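Local coordinates for DNR protein (Pseudomonas aeruginosa, PDB 2Z69) that probably regulates transcription as a nitric-oxide-responsive, DNA-binding dimer of the CRP/FNR type, of which this chain is the sensor domain, at residues H18-L23 / R84-E89; Q29-S34 / N116-R121; E51-F56 / E89-M94. One frame throughout, in Å; residues are numbered along the deposited sequence.

Contact 1: residues H18-L23 / R84-E89; sequences HLFEPL and RNTFAE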
loop_
_atom_site.group_PDB
_atom_site.type_symbol
_atom_site.label_atom_id
_atom_site.label_comp_id
_atom_site.label_asym_id
_atom_site.label_seq_id
_atom_site.Cartn_x
_atom_site.Cartn_y
_atom_site.Cartn_z
ATOM N N HIS B 18 4.654 0.819 16.265
ATOM C CA HIS B 18 3.812 1.396 15.193
ATOM C C HIS B 18 2.806 0.449 14.509
ATOM O O HIS B 18 1.829 0.927 13.928
ATOM C CB HIS B 18 4.667 2.075 14.109
ATOM C CG HIS B 18 5.522 1.121 13.330
ATOM N ND1 HIS B 18 5.044 0.395 12.258
ATOM C CD2 HIS B 18 6.817 0.749 13.489
ATOM C CE1 HIS B 18 6.009 -0.380 11.790
ATOM N NE2 HIS B 18 7.098 -0.172 12.509
ATOM N N LEU B 19 3.033 -0.871 14.560
ATOM C CA LEU B 19 2.104 -1.822 13.902
ATOM C C LEU B 19 0.824 -2.081 14.693
ATOM O O LEU B 19 -0.190 -2.546 14.134
ATOM C CB LEU B 19 2.797 -3.157 13.578
ATOM C CG LEU B 19 3.632 -3.157 12.298
ATOM C CD1 LEU B 19 4.130 -4.541 11.965
ATOM C CD2 LEU B 19 2.864 -2.558 11.116
ATOM N N PHE B 20 0.889 -1.783 15.992
ATOM C CA PHE B 20 -0.173 -2.097 16.936
ATOM C C PHE B 20 -0.690 -0.832 17.597
ATOM O O PHE B 20 -1.746 -0.852 18.214
ATOM C CB PHE B 20 0.313 -3.093 18.011
ATOM C CG PHE B 20 1.035 -4.280 17.454
ATOM C CD1 PHE B 20 2.424 -4.282 17.355
ATOM C CD2 PHE B 20 0.333 -5.377 16.997
ATOM C CE1 PHE B 20 3.108 -5.393 16.824
ATOM C CE2 PHE B 20 1.000 -6.465 16.449
ATOM C CZ PHE B 20 2.391 -6.476 16.376
ATOM N N GLU B 21 0.065 0.259 17.464
ATOM C CA GLU B 21 -0.296 1.562 18.059
ATOM C C GLU B 21 -1.703 2.068 17.695
ATOM O O GLU B 21 -2.490 2.405 18.599
ATOM C CB GLU B 21 0.782 2.618 17.733
ATOM C CG GLU B 21 0.303 4.074 17.722
ATOM C CD GLU B 21 -0.083 4.576 19.095
ATOM O OE1 GLU B 21 0.411 4.002 20.091
ATOM O OE2 GLU B 21 -0.881 5.541 19.180
ATOM N N PRO B 22 -2.035 2.135 16.381
ATOM C CA PRO B 22 -3.350 2.708 16.018
ATOM C C PRO B 22 -4.545 1.823 16.412
ATOM O O PRO B 22 -5.704 2.265 16.320
ATOM C CB PRO B 22 -3.265 2.863 14.491
ATOM C CG PRO B 22 -1.800 2.632 14.128
ATOM C CD PRO B 22 -1.269 1.731 15.186
ATOM N N LEU B 23 -4.256 0.596 16.854
ATOM C CA LEU B 23 -5.274 -0.315 17.354
ATOM C C LEU B 23 -5.808 0.156 18.693
ATOM O O LEU B 23 -5.050 0.687 19.513
ATOM C CB LEU B 23 -4.708 -1.726 17.502
ATOM C CG LEU B 23 -4.345 -2.468 16.214
ATOM C CD1 LEU B 23 -3.799 -3.852 16.540
ATOM C CD2 LEU B 23 -5.549 -2.582 15.301
ATOM N N ARG B 84 12.026 -6.229 20.800
ATOM C CA ARG B 84 10.960 -5.208 20.740
ATOM C C ARG B 84 10.752 -4.641 19.308
ATOM O O ARG B 84 10.373 -3.480 19.130
ATOM C CB ARG B 84 11.185 -4.111 21.780
ATOM C CG ARG B 84 11.263 -4.622 23.229
ATOM C CD ARG B 84 11.268 -3.453 24.272
ATOM N NE ARG B 84 12.495 -2.646 24.222
ATOM C CZ ARG B 84 13.687 -3.033 24.687
ATOM N NH1 ARG B 84 13.855 -4.226 25.259
ATOM N NH2 ARG B 84 14.729 -2.226 24.570
ATOM N N ASN B 85 11.019 -5.483 18.304
ATOM C CA ASN B 85 10.782 -5.145 16.907
ATOM C C ASN B 85 10.067 -6.267 16.236
ATOM O O ASN B 85 10.067 -7.359 16.762
ATOM C CB ASN B 85 12.089 -4.940 16.182
ATOM C CG ASN B 85 12.669 -3.616 16.468
ATOM O OD1 ASN B 85 12.230 -2.623 15.920
ATOM N ND2 ASN B 85 13.655 -3.578 17.344
ATOM N N THR B 86 9.426 -5.971 15.105
ATOM C CA THR B 86 8.627 -6.959 14.362
ATOM C C THR B 86 9.403 -7.334 13.139
ATOM O O THR B 86 10.307 -6.630 12.758
ATOM C CB THR B 86 7.230 -6.428 13.906
ATOM O OG1 THR B 86 7.382 -5.163 13.225
ATOM C CG2 THR B 86 6.294 -6.261 15.121
ATOM N N PHE B 87 9.048 -8.466 12.542
ATOM C CA PHE B 87 9.592 -8.859 11.273
ATOM C C PHE B 87 8.603 -9.732 10.516
ATOM O O PHE B 87 7.700 -10.320 11.110
ATOM C CB PHE B 87 10.989 -9.529 11.433
ATOM C CG PHE B 87 11.000 -10.798 12.277
ATOM C CD1 PHE B 87 11.245 -10.739 13.659
ATOM C CD2 PHE B 87 10.878 -12.035 11.670
ATOM C CE1 PHE B 87 11.325 -11.901 14.410
ATOM C CE2 PHE B 87 10.951 -13.199 12.397
ATOM C CZ PHE B 87 11.167 -13.149 13.760
ATOM N N ALA B 88 8.763 -9.783 9.196
ATOM C CA ALA B 88 7.889 -10.568 8.317
ATOM C C ALA B 88 6.487 -9.979 8.051
ATOM O O ALA B 88 5.675 -10.614 7.375
ATOM C CB ALA B 88 7.800 -12.061 8.813
ATOM N N GLU B 89 6.211 -8.766 8.531
ATOM C CA GLU B 89 4.879 -8.166 8.336
ATOM C C GLU B 89 4.639 -7.794 6.866
ATOM O O GLU B 89 3.503 -7.766 6.403
ATOM C CB GLU B 89 4.690 -6.933 9.216
ATOM C CG GLU B 89 5.662 -5.793 8.924
ATOM C CD GLU B 89 6.877 -5.784 9.853
ATOM O OE1 GLU B 89 7.287 -6.858 10.317
ATOM O OE2 GLU B 89 7.424 -4.700 10.116
#
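L19 packs against T86 and E89, and F20 against T86 alone. The L19 branch CD1 reaches into the angle between the two, 3.5 Å from T86 OG1 and 3.6 Å from E89 CG, and it also lies over CB and CD of the glutamate. F20 comes from the opposite direction to T86 and offers its ring edge: CE1 lies 3.7 Å from T86 CG2, near the ring plane, while L19 CB covers part of one face of the same ring. With chi1 of 51°, T86 sends OG1 toward L19 and E89 and its methyl toward the phenylalanine.

The polar part stays within 84-89. T86 OG1 gives a weak hydrogen bond to E89 OE2 (3.1 Å); the E89 chain is bent at chi2 (-96°), which brings its carboxylate near T86. The same OE2 takes a second weak bond, from the backbone N of L153 of the second subunit.

Segment 18-23 lies in the loop between helices 6-14 and 25-33, with a type I turn from F20 to L23. L19 packs on L133 of helix 127-140, F20 on L28 and L31 of helix 25-33, and T86 lies on strand 86-87, an outermost strand of its sheet within this chain, next to 55-59.

Contact 2: residues Q29-S34 / N116-R121; sequences QELLAS and NKAYLR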
loop_
_atom_site.group_PDB
_atom_site.type_symbol
_atom_site.label_atom_id
_atom_site.label_comp_id
_atom_site.label_asym_id
_atom_site.label_seq_id
_atom_site.Cartn_x
_atom_site.Cartn_y
_atom_site.Cartn_z
ATOM N N GLN B 29 -6.172 -6.669 22.285
ATOM C CA GLN B 29 -6.544 -7.830 23.082
ATOM C C GLN B 29 -6.915 -9.001 22.173
ATOM O O GLN B 29 -6.460 -10.116 22.380
ATOM C CB GLN B 29 -7.721 -7.449 24.012
ATOM C CG GLN B 29 -8.132 -8.483 25.072
ATOM C CD GLN B 29 -9.530 -8.217 25.683
ATOM O OE1 GLN B 29 -10.562 -8.331 25.007
ATOM N NE2 GLN B 29 -9.557 -7.884 26.970
ATOM N N GLU B 30 -7.729 -8.736 21.155
ATOM C CA GLU B 30 -8.208 -9.778 20.241
ATOM C C GLU B 30 -7.061 -10.385 19.421
ATOM O O GLU B 30 -7.040 -11.589 19.154
ATOM C CB GLU B 30 -9.313 -9.226 19.331
ATOM C CG GLU B 30 -10.031 -10.290 18.484
ATOM C CD GLU B 30 -11.229 -9.759 17.696
ATOM O OE1 GLU B 30 -11.714 -8.638 17.979
ATOM O OE2 GLU B 30 -11.704 -10.479 16.790
ATOM N N LEU B 31 -6.104 -9.534 19.055
ATOM C CA LEU B 31 -4.907 -9.934 18.309
ATOM C C LEU B 31 -3.993 -10.832 19.143
ATOM O O LEU B 31 -3.568 -11.897 18.668
ATOM C CB LEU B 31 -4.152 -8.683 17.811
ATOM C CG LEU B 31 -2.969 -8.832 16.848
ATOM C CD1 LEU B 31 -3.324 -9.681 15.621
ATOM C CD2 LEU B 31 -2.461 -7.469 16.428
ATOM N N LEU B 32 -3.697 -10.387 20.369
ATOM C CA LEU B 32 -3.020 -11.220 21.378
ATOM C C LEU B 32 -3.705 -12.558 21.648
ATOM O O LEU B 32 -3.041 -13.577 21.787
ATOM C CB LEU B 32 -2.834 -10.461 22.700
ATOM C CG LEU B 32 -1.670 -9.469 22.706
ATOM C CD1 LEU B 32 -1.867 -8.442 23.790
ATOM C CD2 LEU B 32 -0.336 -10.201 22.876
ATOM N N ALA B 33 -5.030 -12.544 21.717
ATOM C CA ALA B 33 -5.805 -13.758 21.993
ATOM C C ALA B 33 -5.576 -14.873 20.952
ATOM O O ALA B 33 -5.578 -16.062 21.294
ATOM C CB ALA B 33 -7.308 -13.415 22.122
ATOM N N SER B 34 -5.368 -14.485 19.698
ATOM C CA SER B 34 -5.097 -15.444 18.619
ATOM C C SER B 34 -3.592 -15.675 18.348
ATOM O O SER B 34 -3.223 -16.473 17.473
ATOM C CB SER B 34 -5.782 -14.993 17.329
ATOM O OG SER B 34 -5.711 -16.006 16.339
ATOM N N ASN B 116 -1.413 -13.527 10.068
ATOM C CA ASN B 116 -1.694 -12.554 9.019
ATOM C C ASN B 116 -3.186 -12.314 8.977
ATOM O O ASN B 116 -3.636 -11.170 9.061
ATOM C CB ASN B 116 -1.143 -13.016 7.651
ATOM C CG ASN B 116 0.387 -12.951 7.581
ATOM O OD1 ASN B 116 1.030 -12.495 8.504
ATOM N ND2 ASN B 116 0.960 -13.408 6.485
ATOM N N LYS B 117 -3.955 -13.402 8.935
ATOM C CA LYS B 117 -5.416 -13.325 8.847
ATOM C C LYS B 117 -6.102 -12.543 9.999
ATOM O O LYS B 117 -7.034 -11.792 9.768
ATOM C CB LYS B 117 -6.020 -14.744 8.686
ATOM N N ALA B 118 -5.624 -12.729 11.230
ATOM C CA ALA B 118 -6.175 -12.005 12.376
ATOM C C ALA B 118 -5.790 -10.547 12.352
ATOM O O ALA B 118 -6.579 -9.718 12.705
ATOM C CB ALA B 118 -5.724 -12.632 13.696
ATOM N N TYR B 119 -4.568 -10.226 11.964
ATOM C CA TYR B 119 -4.169 -8.817 11.902
ATOM C C TYR B 119 -5.025 -8.078 10.853
ATOM O O TYR B 119 -5.590 -7.002 11.129
ATOM C CB TYR B 119 -2.661 -8.690 11.633
ATOM C CG TYR B 119 -2.128 -7.271 11.645
ATOM C CD1 TYR B 119 -1.900 -6.592 12.839
ATOM C CD2 TYR B 119 -1.867 -6.604 10.456
ATOM C CE1 TYR B 119 -1.396 -5.282 12.834
ATOM C CE2 TYR B 119 -1.386 -5.304 10.448
ATOM C CZ TYR B 119 -1.140 -4.657 11.638
ATOM O OH TYR B 119 -0.654 -3.373 11.591
ATOM N N LEU B 120 -5.171 -8.699 9.682
ATOM C CA LEU B 120 -5.907 -8.109 8.583
ATOM C C LEU B 120 -7.395 -7.965 8.907
ATOM O O LEU B 120 -8.072 -7.092 8.372
ATOM C CB LEU B 120 -5.694 -8.919 7.291
ATOM C CG LEU B 120 -4.305 -8.850 6.631
ATOM C CD1 LEU B 120 -4.122 -9.959 5.587
ATOM C CD2 LEU B 120 -4.118 -7.469 5.985
ATOM N N ARG B 121 -7.889 -8.798 9.812
ATOM C CA ARG B 121 -9.245 -8.662 10.308
ATOM C C ARG B 121 -9.436 -7.364 11.091
ATOM O O ARG B 121 -10.484 -6.716 10.963
ATOM C CB ARG B 121 -9.599 -9.863 11.174
ATOM C CG ARG B 121 -11.044 -10.382 11.016
ATOM C CD ARG B 121 -11.200 -11.707 11.788
ATOM N NE ARG B 121 -10.282 -12.715 11.283
ATOM C CZ ARG B 121 -9.647 -13.618 12.029
ATOM N NH1 ARG B 121 -9.812 -13.655 13.352
ATOM N NH2 ARG B 121 -8.826 -14.480 11.443
#
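L31 and Y119 both extend CG anti to the backbone N (chi1 -172° and -176°), which carries the leucine branches to helix 116-123 and brings the edge of the tyrosine ring up to one of them. The chi2 of 52° in L31 then divides the work between its branches. CD2 meets the rim of the tyrosine, 3.7 Å from Y119 CD1 and in the plane of the ring, whereas CD1 settles on the backbone of the other helix, 3.9 Å from Y119 N and equally far from Y119 CA. The same CD1 lies 4.3 Å from A118 CB.

A118 points its methyl at helix 25-33, where the CA atoms of L31 and A118 come within 6.4 Å; S34 OG grazes this methyl at the margin, 4.3 Å from A118 CB. Farther out, the R121 guanidinium lies with one face over A118 CA, and its NH1 stays 5.0 Å from E30 OE2. That is too long for a salt bridge, though the opposite charges may attract weakly. Y119 OH hydrogen-bonds to the carbonyl O of L19, and the Y119 ring meets F56 edge to face.

Helix 25-33 precedes the beta-barrel and helix 116-123 follows it. Their side-by-side packing is characteristic of the helical part of cyclic nucleotide-binding domains, in which flanking helices pack against one another beside the beta-barrel.

Contact 3: residues E51-F56 / E89-M94; sequences EPAHAF and EAMMFM
The short 3-10 segment 89-92, one residue after strand 86-87, probably corresponds to the short helix of the phosphate-binding cassette in related cyclic nucleotide-binding domains, and F56 and A53 hold one side of it. F56, at the start of strand 55-59, is the larger partner. Its CB lies 3.6 Å from E89 N, and its CD2 is 4.1 Å from E89 CB, the two side chains crossing at about a right angle. M92 approaches the same ring obliquely in a Met-aromatic contact: SD is 5.3 Å from the ring centroid, 48° off the normal. A bend at chi3 (-81°) turns the terminal methyl toward the ring, and M92 CE presses tightly on F56 CD1 at 3.3 Å. Farther back along 51-56, A53 meets M91, whose chain, bent at chi2 and chi3, brings CE to 3.7 Å from A53 CB.

No hydrogen bond crosses between the segments. Within 89-94 the backbone bonds M92 N to E89 O (weak) and F93 N to A90 O, 3.2 Å, follow the turn. N116 and Y119 of helix 116-123 also touch M92, and A90 hydrogen-bonds through its backbone to the second subunit. Such strand-to-turn packing fits the cupin-like jelly roll of the CRP/FNR sensor domain, here joined to the dimer interface.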
loop_
_atom_site.group_PDB
_atom_site.type_symbol
_atom_site.label_atom_id
_atom_site.label_comp_id
_atom_site.label_asym_id
_atom_site.label_seq_id
_atom_site.Cartn_x
_atom_site.Cartn_y
_atom_site.Cartn_z
ATOM N N GLU B 51 8.477 -22.004 3.071
ATOM C CA GLU B 51 7.369 -22.421 3.893
ATOM C C GLU B 51 6.223 -21.461 3.734
ATOM O O GLU B 51 6.459 -20.269 3.538
ATOM C CB GLU B 51 7.790 -22.413 5.368
ATOM C CG GLU B 51 8.566 -23.641 5.731
ATOM C CD GLU B 51 9.041 -23.618 7.194
ATOM O OE1 GLU B 51 9.016 -22.559 7.883
ATOM O OE2 GLU B 51 9.443 -24.701 7.641
ATOM N N PRO B 52 4.976 -21.960 3.890
ATOM C CA PRO B 52 3.787 -21.110 3.771
ATOM C C PRO B 52 3.824 -19.915 4.717
ATOM O O PRO B 52 4.038 -20.084 5.913
ATOM C CB PRO B 52 2.631 -22.080 4.096
ATOM C CG PRO B 52 3.176 -23.408 3.718
ATOM C CD PRO B 52 4.598 -23.359 4.175
ATOM N N ALA B 53 3.661 -18.705 4.190
ATOM C CA ALA B 53 3.810 -17.532 5.062
ATOM C C ALA B 53 2.448 -17.120 5.562
ATOM O O ALA B 53 1.711 -16.457 4.836
ATOM C CB ALA B 53 4.461 -16.380 4.320
ATOM N N HIS B 54 2.103 -17.526 6.776
ATOM C CA HIS B 54 0.803 -17.173 7.378
ATOM C C HIS B 54 0.905 -16.242 8.596
ATOM O O HIS B 54 -0.107 -15.830 9.125
ATOM C CB HIS B 54 0.040 -18.441 7.819
ATOM C CG HIS B 54 -0.311 -19.362 6.698
ATOM N ND1 HIS B 54 -0.871 -18.920 5.524
ATOM C CD2 HIS B 54 -0.212 -20.708 6.586
ATOM C CE1 HIS B 54 -1.090 -19.951 4.727
ATOM N NE2 HIS B 54 -0.703 -21.047 5.350
ATOM N N ALA B 55 2.108 -15.912 9.047
ATOM C CA ALA B 55 2.241 -15.167 10.296
ATOM C C ALA B 55 3.402 -14.194 10.256
ATOM O O ALA B 55 4.348 -14.406 9.509
ATOM C CB ALA B 55 2.421 -16.127 11.443
ATOM N N PHE B 56 3.315 -13.110 11.023
ATOM C CA PHE B 56 4.495 -12.296 11.312
ATOM C C PHE B 56 4.770 -12.345 12.822
ATOM O O PHE B 56 3.959 -12.898 13.569
ATOM C CB PHE B 56 4.320 -10.859 10.827
ATOM C CG PHE B 56 3.273 -10.095 11.556
ATOM C CD1 PHE B 56 1.910 -10.317 11.294
ATOM C CD2 PHE B 56 3.629 -9.104 12.472
ATOM C CE1 PHE B 56 0.927 -9.597 11.957
ATOM C CE2 PHE B 56 2.650 -8.376 13.156
ATOM C CZ PHE B 56 1.300 -8.608 12.887
ATOM N N GLU B 89 6.211 -8.766 8.531
ATOM C CA GLU B 89 4.879 -8.166 8.336
ATOM C C GLU B 89 4.639 -7.794 6.866
ATOM O O GLU B 89 3.503 -7.766 6.403
ATOM C CB GLU B 89 4.690 -6.933 9.216
ATOM C CG GLU B 89 5.662 -5.793 8.924
ATOM C CD GLU B 89 6.877 -5.784 9.853
ATOM O OE1 GLU B 89 7.287 -6.858 10.317
ATOM O OE2 GLU B 89 7.424 -4.700 10.116
ATOM N N ALA B 90 5.725 -7.555 6.135
ATOM C CA ALA B 90 5.650 -7.286 4.712
ATOM C C ALA B 90 5.021 -8.429 3.923
ATOM O O ALA B 90 4.604 -8.225 2.791
ATOM C CB ALA B 90 7.034 -6.948 4.145
ATOM N N MET B 91 4.950 -9.617 4.524
ATOM C CA MET B 91 4.564 -10.822 3.774
ATOM C C MET B 91 3.082 -10.780 3.429
ATOM O O MET B 91 2.655 -11.333 2.411
ATOM C CB MET B 91 4.923 -12.118 4.537
ATOM C CG MET B 91 6.441 -12.521 4.528
ATOM S SD MET B 91 7.233 -12.793 2.913
ATOM C CE MET B 91 6.123 -13.956 2.135
ATOM N N MET B 92 2.314 -10.107 4.280
ATOM C CA MET B 92 0.873 -9.902 4.099
ATOM C C MET B 92 0.498 -9.112 2.848
ATOM O O MET B 92 -0.631 -9.195 2.365
ATOM C CB MET B 92 0.348 -9.093 5.268
ATOM C CG MET B 92 -0.229 -9.871 6.380
ATOM S SD MET B 92 -0.548 -8.793 7.787
ATOM C CE MET B 92 1.093 -8.690 8.499
ATOM N N PHE B 93 1.440 -8.312 2.369
ATOM C CA PHE B 93 1.213 -7.360 1.276
ATOM C C PHE B 93 2.170 -7.660 0.133
ATOM O O PHE B 93 2.663 -6.758 -0.554
ATOM C CB PHE B 93 1.385 -5.916 1.772
ATOM C CG PHE B 93 0.541 -5.577 2.968
ATOM C CD1 PHE B 93 1.089 -5.610 4.252
ATOM C CD2 PHE B 93 -0.806 -5.247 2.817
ATOM C CE1 PHE B 93 0.315 -5.301 5.379
ATOM C CE2 PHE B 93 -1.599 -4.941 3.941
ATOM C CZ PHE B 93 -1.036 -4.972 5.226
ATOM N N MET B 94 2.444 -8.948 -0.032
ATOM C CA MET B 94 3.145 -9.492 -1.184
ATOM C C MET B 94 2.189 -10.498 -1.827
ATOM O O MET B 94 1.444 -11.191 -1.138
ATOM C CB MET B 94 4.428 -10.191 -0.719
ATOM C CG MET B 94 5.588 -9.242 -0.481
ATOM S SD MET B 94 7.069 -10.029 0.195
ATOM C CE MET B 94 7.229 -11.482 -0.836
#

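How the contacts relate
The contacts come in crossed order along the chain: 18-23, 29-34 and 51-56 are followed by 84-89, 89-94 and 116-121, so contact 3 is nested within the loop closed by contact 2, while contact 1 crosses both. Their centres lie about 12 Å (contacts 1 and 2) and about 14 Å (the other two pairs) apart. Contacts 1 and 3 share E89 and reach the same sheet through the neighbouring strands 86-87 and 55-59; both touch the second subunit. Contact 2 touches no other chain, yet meets contact 1 through packing of F20 on L31 and contact 3 through N116. Together they tie the flanking helices to the barrel and to the dimer-facing 3-10 turn.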